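Local coordinates for ceramide very long chain fatty acid hydroxylase SCS7 (Saccharomyces cerevisiae, PDB 4ZR1), which hydroxylates the very long chain fatty acid of ceramides, probably at C-2, using oxygen and electrons from cytochrome b5, at residues Ile145-Gly148 and Leu149-Leu153; Val75-His79 and Arg80-Tyr84; Pro90-Asn94 and Phe95-Leu99; Leu112-Val115 and Val116-Gly120; Val121-Asn125 and Met126-Phe130. All coordinates share one frame; numbering follows the deposited sequence.

The contacts follow the chain from the cytoplasmic region up the first transmembrane helix and down the second. Contact 1 lies at the metal centre: His150 binds a zinc ion and Leu149 touches a bound tridecane. Contact 2 comes close to it, nearest atoms about 8 Å apart, and brings the His79 side chain to about 6 Å from a zinc. Tyr84 OH of contact 2 rests against Pro90 CD of contact 3, 3.9 Å away. Contacts 4 and 5 adjoin on helix 106-125, centres about 13 Å apart; the Val114 side chain lies about 5 Å from a tridecane. Contact 5, at the lumenal turn, is farthest from contact 1, centres about 30 Å apart.

Contact 1 (Ile145-Gly148 and Leu149-Leu153); sequences IEYG and LHRFL. With ZN (zinc ion), chain D.
Tyr147 and Arg151 sit one turn apart on helix 128-154, near the cytoplasmic end of the second transmembrane helix, where His150 and His155 probably form the first histidine box of this membrane hydroxylase. The helix continues unbroken, as the bond from Leu149 N to Ile145 O, 2.7 Å, and that from Phe152 N to Gly148 O attest, with a wider pi-type turn at 149-153. The tightly packed side carries Glu146, Tyr147 and His150. Glu146 turns its carboxylate to Val265 N and Thr266 OG1, while His150 gives ND1 to the backbone oxygen of Phe263, which fixes the rotation of the imidazole and leaves NE2 for the metal. His155, His174, His178 and His254 complete the zinc site. Tyr147, with CG anti to its N (chi1 179°), lies alongside the extended Arg151, whose NH1 comes to the phenol oxygen at the ring edge; ring and guanidinium planes stand 83° apart. The modelled separation there is too short to be trusted at 2.60 Å resolution, and Tyr147 OH also bonds Thr276 OG1. The looser side is apolar: Ile145 CG2 touches Leu149 CD1 at 3.7 Å, the two side chains pointing the same way, with tridecane against Leu149. Phe152 lies on the surface, its ring centred over Arg151 CG. On the buried side, His150 NE2 meets the zinc ion at 2.3 Å.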
# COMPACT_ATOMS: atom_id res chain seq x y z
N ILE A 145 -3.77 11.74 5.88
CA ILE A 145 -3.45 10.44 6.46
C ILE A 145 -2.90 9.46 5.42
O ILE A 145 -1.83 8.86 5.61
CB ILE A 145 -4.68 9.84 7.13
CG1 ILE A 145 -5.02 10.66 8.38
CG2 ILE A 145 -4.44 8.38 7.48
CD1 ILE A 145 -6.38 10.34 8.97
N GLU A 146 -3.63 9.33 4.31
CA GLU A 146 -3.19 8.53 3.16
C GLU A 146 -1.76 8.87 2.74
O GLU A 146 -0.94 7.98 2.57
CB GLU A 146 -4.14 8.75 1.98
CG GLU A 146 -3.63 8.17 0.67
CD GLU A 146 -4.42 8.66 -0.54
OE1 GLU A 146 -3.77 9.03 -1.55
OE2 GLU A 146 -5.68 8.66 -0.49
N TYR A 147 -1.46 10.16 2.60
CA TYR A 147 -0.10 10.62 2.29
C TYR A 147 0.89 10.28 3.41
O TYR A 147 2.00 9.84 3.13
CB TYR A 147 -0.08 12.13 2.02
CG TYR A 147 1.30 12.67 1.71
CD1 TYR A 147 1.80 12.64 0.41
CD2 TYR A 147 2.11 13.18 2.72
CE1 TYR A 147 3.07 13.11 0.13
CE2 TYR A 147 3.37 13.65 2.44
CZ TYR A 147 3.84 13.62 1.14
OH TYR A 147 5.10 14.10 0.87
N GLY A 148 0.48 10.48 4.66
CA GLY A 148 1.36 10.31 5.80
C GLY A 148 1.71 8.87 6.14
O GLY A 148 2.88 8.54 6.35
N LEU A 149 0.70 8.02 6.22
CA LEU A 149 0.92 6.59 6.42
C LEU A 149 1.82 6.03 5.33
O LEU A 149 2.79 5.34 5.62
CB LEU A 149 -0.40 5.83 6.44
CG LEU A 149 -1.24 6.11 7.67
CD1 LEU A 149 -2.47 5.22 7.71
CD2 LEU A 149 -0.39 5.92 8.91
N HIS A 150 1.49 6.34 4.09
CA HIS A 150 2.24 5.81 2.96
C HIS A 150 3.70 6.23 3.01
O HIS A 150 4.59 5.40 2.86
CB HIS A 150 1.62 6.26 1.65
CG HIS A 150 2.18 5.54 0.46
ND1 HIS A 150 1.86 5.88 -0.83
CD2 HIS A 150 3.03 4.49 0.38
CE1 HIS A 150 2.50 5.08 -1.66
NE2 HIS A 150 3.21 4.22 -0.95
N ARG A 151 3.95 7.52 3.22
CA ARG A 151 5.31 8.03 3.17
C ARG A 151 6.14 7.71 4.41
O ARG A 151 7.33 7.38 4.31
CB ARG A 151 5.29 9.55 2.95
CG ARG A 151 6.66 10.19 3.02
CD ARG A 151 6.58 11.64 2.65
NE ARG A 151 7.80 12.36 3.01
CZ ARG A 151 7.95 13.67 2.85
NH1 ARG A 151 6.95 14.39 2.35
NH2 ARG A 151 9.09 14.25 3.20
N PHE A 152 5.52 7.82 5.59
CA PHE A 152 6.28 7.75 6.82
C PHE A 152 6.14 6.42 7.58
O PHE A 152 7.07 6.00 8.27
CB PHE A 152 5.90 8.92 7.74
CG PHE A 152 6.27 10.27 7.17
CD1 PHE A 152 7.60 10.67 7.09
CD2 PHE A 152 5.29 11.16 6.74
CE1 PHE A 152 7.95 11.91 6.57
CE2 PHE A 152 5.64 12.40 6.22
CZ PHE A 152 6.97 12.78 6.13
N LEU A 153 5.01 5.73 7.46
CA LEU A 153 4.91 4.42 8.10
C LEU A 153 5.23 3.29 7.11
O LEU A 153 6.15 2.51 7.32
CB LEU A 153 3.53 4.20 8.71
CG LEU A 153 3.48 2.91 9.54
CD1 LEU A 153 4.06 3.17 10.92
CD2 LEU A 153 2.06 2.36 9.66
ZN ZN D . 4.58 2.50 -1.65

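Contact 2 (Val75-His79 and Arg80-Tyr84); sequences VDQIH and RPRHY
The Arg82 guanidinium takes Gln77 CG at its edge, near its plane, 3.3 Å from NH1, while that of Arg80 has Asp76 OD1 by its edge, the carboxylate turned 89° against it. The imidazole of His79 carries Ile78 CG2 on one face and, at its edge and in plane, the Val75 oxygen. That edge contact is a hydrogen bond of 2.7 Å from His79 ND1 to a lone pair of Val75 O, which holds the ring from turning; Tyr259 stacks on it, and His178 of the zinc site meets it edge-to-face. All this lies where helix 71-78 gives way to loop. Gln77 O gathers the departing chain: it takes Arg80 N at 3.2 Å, from well above the carbonyl plane, and Arg82 NH1 more weakly at 3.4 Å. Bent at chi3 (61°), Arg80 runs beside Asp76, its CG 3.2 Å from Asp76 O, yet Arg80 NH2 stays 4.0 Å from Asp76 OD1, beyond a salt bridge. Its firmer partners are Glu290 and Thr26 O, while Asp76 OD2 accepts from the backbone N of Lys288. A methionine in place of Arg80 would probably cost Glu290 this ionic mate and Thr26 O this N-H. The chemistry implies that the loop leaving the helix is held by ionic pairs, Arg80 to Glu290 and Arg82 to Asp47 of helix 44-51, with probably a weak attraction between Asp76 and Arg80 besides.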
# COMPACT_ATOMS: atom_id res chain seq x y z
N VAL A 75 15.47 -3.67 2.45
CA VAL A 75 14.73 -2.56 1.85
C VAL A 75 15.05 -2.44 0.37
O VAL A 75 14.19 -2.09 -0.43
CB VAL A 75 15.01 -1.19 2.54
CG1 VAL A 75 14.67 -1.25 4.02
CG2 VAL A 75 16.44 -0.75 2.36
N ASP A 76 16.28 -2.75 -0.01
CA ASP A 76 16.67 -2.66 -1.40
C ASP A 76 15.98 -3.73 -2.22
O ASP A 76 15.65 -3.54 -3.38
CB ASP A 76 18.18 -2.78 -1.55
CG ASP A 76 18.64 -2.52 -2.97
OD1 ASP A 76 18.80 -3.49 -3.74
OD2 ASP A 76 18.83 -1.33 -3.32
N GLN A 77 15.74 -4.87 -1.59
CA GLN A 77 15.31 -6.05 -2.32
C GLN A 77 13.79 -6.19 -2.37
O GLN A 77 13.24 -6.62 -3.38
CB GLN A 77 15.94 -7.29 -1.71
CG GLN A 77 16.38 -8.31 -2.72
CD GLN A 77 17.45 -7.81 -3.64
OE1 GLN A 77 18.29 -6.99 -3.26
NE2 GLN A 77 17.42 -8.30 -4.87
N ILE A 78 13.12 -5.81 -1.28
CA ILE A 78 11.67 -5.93 -1.17
C ILE A 78 10.93 -4.99 -2.12
O ILE A 78 9.78 -5.26 -2.49
CB ILE A 78 11.19 -5.66 0.28
CG1 ILE A 78 9.81 -6.27 0.53
CG2 ILE A 78 11.16 -4.15 0.57
CD1 ILE A 78 9.80 -7.77 0.51
N HIS A 79 11.58 -3.88 -2.50
CA HIS A 79 10.97 -2.90 -3.40
C HIS A 79 11.35 -3.14 -4.86
O HIS A 79 10.96 -2.39 -5.75
CB HIS A 79 11.36 -1.47 -2.99
CG HIS A 79 10.90 -1.09 -1.62
ND1 HIS A 79 11.74 -1.05 -0.53
CD2 HIS A 79 9.68 -0.72 -1.15
CE1 HIS A 79 11.07 -0.69 0.54
NE2 HIS A 79 9.81 -0.48 0.19
N ARG A 80 12.11 -4.20 -5.12
CA ARG A 80 12.35 -4.59 -6.50
C ARG A 80 11.38 -5.71 -6.83
O ARG A 80 11.51 -6.82 -6.31
CB ARG A 80 13.81 -4.99 -6.70
CG ARG A 80 14.76 -3.83 -6.39
CD ARG A 80 16.21 -4.20 -6.57
NE ARG A 80 16.50 -4.60 -7.94
CZ ARG A 80 17.71 -4.88 -8.39
NH1 ARG A 80 17.89 -5.24 -9.65
NH2 ARG A 80 18.75 -4.79 -7.57
N PRO A 81 10.37 -5.41 -7.66
CA PRO A 81 9.19 -6.27 -7.78
C PRO A 81 9.42 -7.61 -8.46
O PRO A 81 10.25 -7.75 -9.35
CB PRO A 81 8.21 -5.41 -8.61
CG PRO A 81 9.08 -4.44 -9.35
CD PRO A 81 10.23 -4.16 -8.43
N ARG A 82 8.65 -8.61 -8.02
CA ARG A 82 8.59 -9.88 -8.71
C ARG A 82 7.13 -10.16 -9.03
O ARG A 82 6.26 -9.36 -8.72
CB ARG A 82 9.19 -11.00 -7.84
CG ARG A 82 10.14 -10.54 -6.76
CD ARG A 82 11.52 -10.18 -7.28
NE ARG A 82 12.35 -9.60 -6.22
CZ ARG A 82 13.63 -9.90 -6.04
NH1 ARG A 82 14.31 -9.34 -5.05
NH2 ARG A 82 14.22 -10.77 -6.84
N HIS A 83 6.87 -11.30 -9.66
CA HIS A 83 5.50 -11.73 -9.94
C HIS A 83 5.38 -13.24 -9.76
O HIS A 83 6.14 -14.00 -10.36
CB HIS A 83 5.08 -11.31 -11.36
CG HIS A 83 3.62 -11.51 -11.64
ND1 HIS A 83 2.63 -10.84 -10.95
CD2 HIS A 83 2.99 -12.32 -12.52
CE1 HIS A 83 1.45 -11.23 -11.40
NE2 HIS A 83 1.64 -12.12 -12.36
N TYR A 84 4.44 -13.67 -8.93
CA TYR A 84 4.24 -15.10 -8.67
C TYR A 84 3.56 -15.82 -9.83
O TYR A 84 3.65 -17.04 -9.94
CB TYR A 84 3.42 -15.29 -7.40
CG TYR A 84 3.40 -16.71 -6.89
CD1 TYR A 84 4.52 -17.26 -6.27
CD2 TYR A 84 2.27 -17.50 -7.00
CE1 TYR A 84 4.52 -18.56 -5.80
CE2 TYR A 84 2.25 -18.80 -6.52
CZ TYR A 84 3.39 -19.33 -5.93
OH TYR A 84 3.38 -20.62 -5.46

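Contact 3 (Pro90-Asn94 and Phe95-Leu99); sequences PLFGN and FLEPL
Phe92 and Glu97 face each other across a loop closed by a type I beta turn, Asn94 to Glu97, on the cytoplasmic stretch before the first transmembrane helix. Hydrogen bonds to the backbone come first. Glu97 N donates to Asn94 O at 3.2 Å, closing the turn, and Asn94 OD1 receives Leu96 N at 2.8 Å, which makes an Asx turn inside it; Asn94 can do this because CG sits between its own N and carbonyl carbon (chi1 54°). The Glu97 side chain then bends at chi2 and lays its carboxylate against three successive amides. OE2 takes Leu91 N on its syn lone pair, at 3.0 Å; OE1 takes Phe92 N in the same way, at 2.8 Å, and Gly93 N from above the carboxylate plane, at 2.9 Å. Charge adds to this grip, since Glu97 OE2 also forms a salt bridge with Arg186, outside the loop, and the two together probably favour the ionised acid. A glutamine here would probably cost Arg186 this ionic mate and turn an N-H toward one of these amide donors, undoing part of the grip. Gly93 takes a positive phi (82°), suited to glycine, as the chain rounds the carboxylate. Apolar packing across the turn is slight: Leu96 CB lies over a face of the Phe92 ring in a CH-pi contact, 4.2 Å from the ring centroid.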
# COMPACT_ATOMS: atom_id res chain seq x y z
N PRO A 90 2.72 -17.97 -1.29
CA PRO A 90 2.38 -18.34 0.08
C PRO A 90 3.11 -17.48 1.11
O PRO A 90 4.31 -17.25 0.98
CB PRO A 90 2.84 -19.80 0.16
CG PRO A 90 4.00 -19.87 -0.81
CD PRO A 90 3.63 -18.94 -1.93
N LEU A 91 2.39 -16.99 2.12
CA LEU A 91 3.03 -16.25 3.20
C LEU A 91 3.28 -17.17 4.39
O LEU A 91 4.33 -17.10 5.02
CB LEU A 91 2.19 -15.03 3.63
CG LEU A 91 1.98 -13.94 2.57
CD1 LEU A 91 1.47 -12.65 3.19
CD2 LEU A 91 3.24 -13.69 1.80
N PHE A 92 2.30 -18.03 4.69
CA PHE A 92 2.41 -19.01 5.77
C PHE A 92 2.53 -20.43 5.21
O PHE A 92 3.30 -21.24 5.73
CB PHE A 92 1.20 -18.96 6.70
CG PHE A 92 1.14 -17.74 7.56
CD1 PHE A 92 1.90 -17.65 8.72
CD2 PHE A 92 0.29 -16.69 7.24
CE1 PHE A 92 1.82 -16.53 9.53
CE2 PHE A 92 0.21 -15.57 8.05
CZ PHE A 92 0.97 -15.49 9.19
N GLY A 93 1.73 -20.73 4.20
CA GLY A 93 1.72 -22.04 3.59
C GLY A 93 0.88 -23.06 4.34
O GLY A 93 0.66 -24.18 3.87
N ASN A 94 0.43 -22.69 5.53
CA ASN A 94 -0.43 -23.54 6.34
C ASN A 94 -1.88 -23.05 6.34
O ASN A 94 -2.31 -22.37 5.41
CB ASN A 94 0.10 -23.62 7.77
CG ASN A 94 0.28 -22.26 8.38
OD1 ASN A 94 -0.57 -21.39 8.25
ND2 ASN A 94 1.41 -22.05 9.04
N PHE A 95 -2.61 -23.37 7.40
CA PHE A 95 -4.04 -23.11 7.48
C PHE A 95 -4.37 -21.65 7.82
O PHE A 95 -5.54 -21.28 7.88
CB PHE A 95 -4.69 -24.02 8.53
CG PHE A 95 -4.22 -23.78 9.93
CD1 PHE A 95 -4.85 -22.85 10.74
CD2 PHE A 95 -3.14 -24.48 10.44
CE1 PHE A 95 -4.40 -22.62 12.03
CE2 PHE A 95 -2.69 -24.26 11.73
CZ PHE A 95 -3.32 -23.32 12.53
N LEU A 96 -3.35 -20.84 8.06
CA LEU A 96 -3.54 -19.41 8.30
C LEU A 96 -3.57 -18.65 6.98
O LEU A 96 -3.91 -17.47 6.94
CB LEU A 96 -2.42 -18.86 9.20
CG LEU A 96 -2.28 -19.47 10.60
CD1 LEU A 96 -1.17 -18.78 11.37
CD2 LEU A 96 -3.60 -19.37 11.34
N GLU A 97 -3.21 -19.33 5.91
CA GLU A 97 -3.09 -18.68 4.61
C GLU A 97 -4.34 -17.91 4.14
O GLU A 97 -4.19 -16.89 3.46
CB GLU A 97 -2.69 -19.71 3.54
CG GLU A 97 -2.21 -19.07 2.23
CD GLU A 97 -0.83 -18.42 2.34
OE1 GLU A 97 -0.12 -18.66 3.33
OE2 GLU A 97 -0.45 -17.67 1.42
N PRO A 98 -5.55 -18.37 4.48
CA PRO A 98 -6.71 -17.58 4.04
C PRO A 98 -6.74 -16.12 4.51
O PRO A 98 -7.19 -15.26 3.75
CB PRO A 98 -7.89 -18.36 4.63
CG PRO A 98 -7.45 -19.77 4.53
CD PRO A 98 -5.96 -19.74 4.86
N LEU A 99 -6.25 -15.84 5.71
CA LEU A 99 -6.17 -14.48 6.24
C LEU A 99 -5.30 -13.53 5.41
O LEU A 99 -5.37 -12.31 5.57
CB LEU A 99 -5.62 -14.51 7.66
CG LEU A 99 -6.59 -15.10 8.66
CD1 LEU A 99 -5.92 -15.26 10.01
CD2 LEU A 99 -7.79 -14.16 8.74

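Contact 4 (Leu112-Val115 and Val116-Gly120); sequences LPVV and VYHMG
Leu112 O and Pro113 O begin a regular run of helical bonds, to Val116 N and Tyr117 N, both 3.0 Å, although the helix is kinked at Pro113, whose ring nitrogen has no N-H to give, and Val114, whose N makes no bond to the turn before. Among the side chains His118 carries the contact. With CG anti to its carbonyl carbon (chi1 -75°), the imidazole folds back along the helix, so that ND1 donates to Val114 O at 2.9 Å while His118 N donates to the same oxygen at 3.1 Å, almost straight. The two donors reach Val114 O from opposite faces of its carbonyl plane, and the oxygen lies in the plane of the imidazole, an arrangement that fixes the turn of the ring. This is the first transmembrane helix, 106-125, and the buried histidine thus spends its ND1 proton within its own helix. Val114 runs beside His118, pointing the same way, its CG1 3.4 Å from His118 ND1, and Tyr117 CD2 lies over one face of the imidazole, toward the rim. Phe218, from helix 211-236, meets the same ring edge-to-face. Val115 is buried against Leu222, Phe223 and Phe135, and Met119 touches Ala219 and Phe135, packing this helix on two others. Val116 lies on the surface, its CG2 beside Leu112 O.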
# COMPACT_ATOMS: atom_id res chain seq x y z
N LEU A 112 -18.36 0.18 4.16
CA LEU A 112 -19.44 1.08 3.78
C LEU A 112 -20.68 0.98 4.71
O LEU A 112 -21.36 1.97 4.92
CB LEU A 112 -19.86 0.84 2.34
CG LEU A 112 -18.92 1.36 1.25
CD1 LEU A 112 -19.59 1.23 -0.12
CD2 LEU A 112 -18.52 2.79 1.51
N PRO A 113 -20.97 -0.21 5.27
CA PRO A 113 -22.05 -0.14 6.26
C PRO A 113 -21.67 0.64 7.51
O PRO A 113 -22.54 1.23 8.14
CB PRO A 113 -22.31 -1.61 6.60
CG PRO A 113 -21.91 -2.35 5.37
CD PRO A 113 -20.70 -1.60 4.86
N VAL A 114 -20.39 0.63 7.89
CA VAL A 114 -19.97 1.41 9.04
C VAL A 114 -20.05 2.91 8.70
O VAL A 114 -20.49 3.70 9.52
CB VAL A 114 -18.55 1.01 9.51
CG1 VAL A 114 -18.10 1.91 10.65
CG2 VAL A 114 -18.54 -0.45 9.98
N VAL A 115 -19.66 3.27 7.48
CA VAL A 115 -19.77 4.66 7.02
C VAL A 115 -21.20 5.17 7.09
O VAL A 115 -21.46 6.25 7.63
CB VAL A 115 -19.26 4.81 5.56
CG1 VAL A 115 -19.64 6.17 5.03
CG2 VAL A 115 -17.77 4.62 5.49
N VAL A 116 -22.12 4.39 6.56
CA VAL A 116 -23.52 4.75 6.51
C VAL A 116 -24.17 4.82 7.90
O VAL A 116 -25.02 5.67 8.15
CB VAL A 116 -24.30 3.77 5.62
CG1 VAL A 116 -25.80 4.02 5.71
CG2 VAL A 116 -23.83 3.88 4.17
N TYR A 117 -23.75 3.94 8.81
CA TYR A 117 -24.31 3.97 10.16
C TYR A 117 -23.89 5.22 10.91
O TYR A 117 -24.73 5.91 11.49
CB TYR A 117 -23.90 2.74 10.97
CG TYR A 117 -24.23 2.87 12.45
CD1 TYR A 117 -25.48 2.52 12.94
CD2 TYR A 117 -23.28 3.37 13.34
CE1 TYR A 117 -25.78 2.65 14.29
CE2 TYR A 117 -23.57 3.50 14.68
CZ TYR A 117 -24.82 3.15 15.15
OH TYR A 117 -25.10 3.28 16.50
N HIS A 118 -22.59 5.51 10.92
CA HIS A 118 -22.09 6.69 11.63
C HIS A 118 -22.62 7.99 11.04
O HIS A 118 -22.90 8.94 11.77
CB HIS A 118 -20.56 6.70 11.64
CG HIS A 118 -19.95 5.72 12.60
ND1 HIS A 118 -19.84 4.38 12.31
CD2 HIS A 118 -19.41 5.89 13.83
CE1 HIS A 118 -19.26 3.77 13.32
NE2 HIS A 118 -18.99 4.66 14.26
N MET A 119 -22.76 8.04 9.72
CA MET A 119 -23.28 9.24 9.09
C MET A 119 -24.77 9.38 9.34
O MET A 119 -25.26 10.48 9.60
CB MET A 119 -22.99 9.25 7.59
CG MET A 119 -23.33 10.58 6.91
SD MET A 119 -22.64 12.04 7.75
CE MET A 119 -22.98 13.32 6.57
N GLY A 120 -25.49 8.27 9.27
CA GLY A 120 -26.92 8.27 9.53
C GLY A 120 -27.27 8.76 10.93
O GLY A 120 -28.25 9.48 11.11

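Contact 5 (Val121-Asn125 and Met126-Phe130); sequences VALKN and MNQLF
Leu123 and Gln128 meet across a tight turn between two helices: the first transmembrane helix, 106-125, gives way here to the second, 128-154, the link lying on the lumenal side of the membrane. One side-chain hydrogen bond joins the two segments. Gln128, extended beyond CG, reaches back with NE2 to Leu123 O at 2.9 Å; the nitrogen lies in the carbonyl plane, but the N-H points only loosely at the oxygen (137°). The two side chains cross at about a right angle, so Leu123 CD2 touches Gln128 CB at 3.7 Å and covers the start of the amide's stem. At the outgoing helix end Asn125, with CG anti to its carbonyl carbon (chi1 -60°), folds back on its own helix and gives ND2 to Val121 O, 2.6 Å away as modelled. Lys124 N reaches the same oxygen from the opposite face of its plane. Met126 leaves in an extended conformation: its CB lies near Ala122 O, and its chain runs on to Trp213 of helix 211-236 and to Ala131 and Leu134. Asn127 then takes the N-cap of the next helix, its OD1 accepting weakly from Leu129 N (3.1 Å) and Phe130 N (3.5 Å). Both helix ends are therefore served by amide side chains: Gln128 and Asn125 supply donors to carbonyl oxygens at the C-terminal end, Asn127 an acceptor to N-H groups at the N-terminal one. The turn thus probably meets part of its polar demand from within, through neutral amide side chains.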
# COMPACT_ATOMS: atom_id res chain seq x y z
N VAL A 121 -26.46 8.36 11.92
CA VAL A 121 -26.61 8.80 13.30
C VAL A 121 -26.46 10.32 13.39
O VAL A 121 -27.27 11.00 14.02
CB VAL A 121 -25.57 8.15 14.24
CG1 VAL A 121 -25.59 8.83 15.60
CG2 VAL A 121 -25.82 6.65 14.37
N ALA A 122 -25.40 10.83 12.78
CA ALA A 122 -25.14 12.26 12.77
C ALA A 122 -26.29 13.05 12.14
O ALA A 122 -26.64 14.13 12.62
CB ALA A 122 -23.84 12.54 12.04
N LEU A 123 -26.89 12.51 11.08
CA LEU A 123 -27.96 13.21 10.37
C LEU A 123 -29.30 13.22 11.11
O LEU A 123 -30.26 13.81 10.63
CB LEU A 123 -28.16 12.60 8.98
CG LEU A 123 -27.05 12.84 7.96
CD1 LEU A 123 -27.22 11.93 6.75
CD2 LEU A 123 -27.03 14.29 7.51
N LYS A 124 -29.37 12.59 12.28
CA LYS A 124 -30.61 12.56 13.07
C LYS A 124 -30.41 13.36 14.37
O LYS A 124 -31.35 13.61 15.11
CB LYS A 124 -31.01 11.10 13.35
CG LYS A 124 -32.06 10.77 14.45
CD LYS A 124 -33.32 11.65 14.56
CE LYS A 124 -34.25 11.14 15.64
NZ LYS A 124 -33.49 10.94 16.92
N ASN A 125 -29.19 13.81 14.64
CA ASN A 125 -28.93 14.45 15.91
C ASN A 125 -28.21 15.77 15.77
O ASN A 125 -27.75 16.37 16.75
CB ASN A 125 -28.12 13.51 16.79
CG ASN A 125 -28.85 12.21 17.05
OD1 ASN A 125 -29.72 12.15 17.92
ND2 ASN A 125 -28.52 11.17 16.30
N MET A 126 -28.15 16.25 14.53
CA MET A 126 -27.29 17.38 14.22
C MET A 126 -27.74 18.08 12.95
O MET A 126 -28.42 17.48 12.11
CB MET A 126 -25.86 16.88 14.08
CG MET A 126 -24.87 17.93 13.81
SD MET A 126 -23.33 17.15 13.42
CE MET A 126 -22.42 18.66 13.11
N ASN A 127 -27.42 19.36 12.82
CA ASN A 127 -27.70 20.10 11.60
C ASN A 127 -27.10 19.33 10.43
O ASN A 127 -25.88 19.12 10.36
CB ASN A 127 -27.12 21.52 11.67
CG ASN A 127 -27.63 22.41 10.55
OD1 ASN A 127 -27.34 22.16 9.38
ND2 ASN A 127 -28.37 23.46 10.90
N GLN A 128 -27.97 18.88 9.53
CA GLN A 128 -27.56 18.00 8.45
C GLN A 128 -26.52 18.65 7.55
O GLN A 128 -25.60 17.99 7.07
CB GLN A 128 -28.79 17.56 7.66
CG GLN A 128 -29.75 16.76 8.55
CD GLN A 128 -30.87 16.09 7.79
OE1 GLN A 128 -31.06 16.31 6.59
NE2 GLN A 128 -31.63 15.26 8.49
N LEU A 129 -26.63 19.95 7.37
CA LEU A 129 -25.73 20.67 6.48
C LEU A 129 -24.33 20.74 7.08
O LEU A 129 -23.34 20.63 6.36
CB LEU A 129 -26.28 22.06 6.20
CG LEU A 129 -25.81 22.79 4.95
CD1 LEU A 129 -25.95 21.91 3.73
CD2 LEU A 129 -26.65 24.04 4.77
N PHE A 130 -24.25 20.90 8.39
CA PHE A 130 -22.95 20.85 9.04
C PHE A 130 -22.44 19.41 9.13
O PHE A 130 -21.23 19.18 9.16
CB PHE A 130 -23.00 21.48 10.44
CG PHE A 130 -23.11 22.98 10.42
CD1 PHE A 130 -24.34 23.60 10.27
CD2 PHE A 130 -21.98 23.77 10.58
CE1 PHE A 130 -24.45 24.99 10.25
CE2 PHE A 130 -22.08 25.16 10.57
CZ PHE A 130 -23.32 25.76 10.40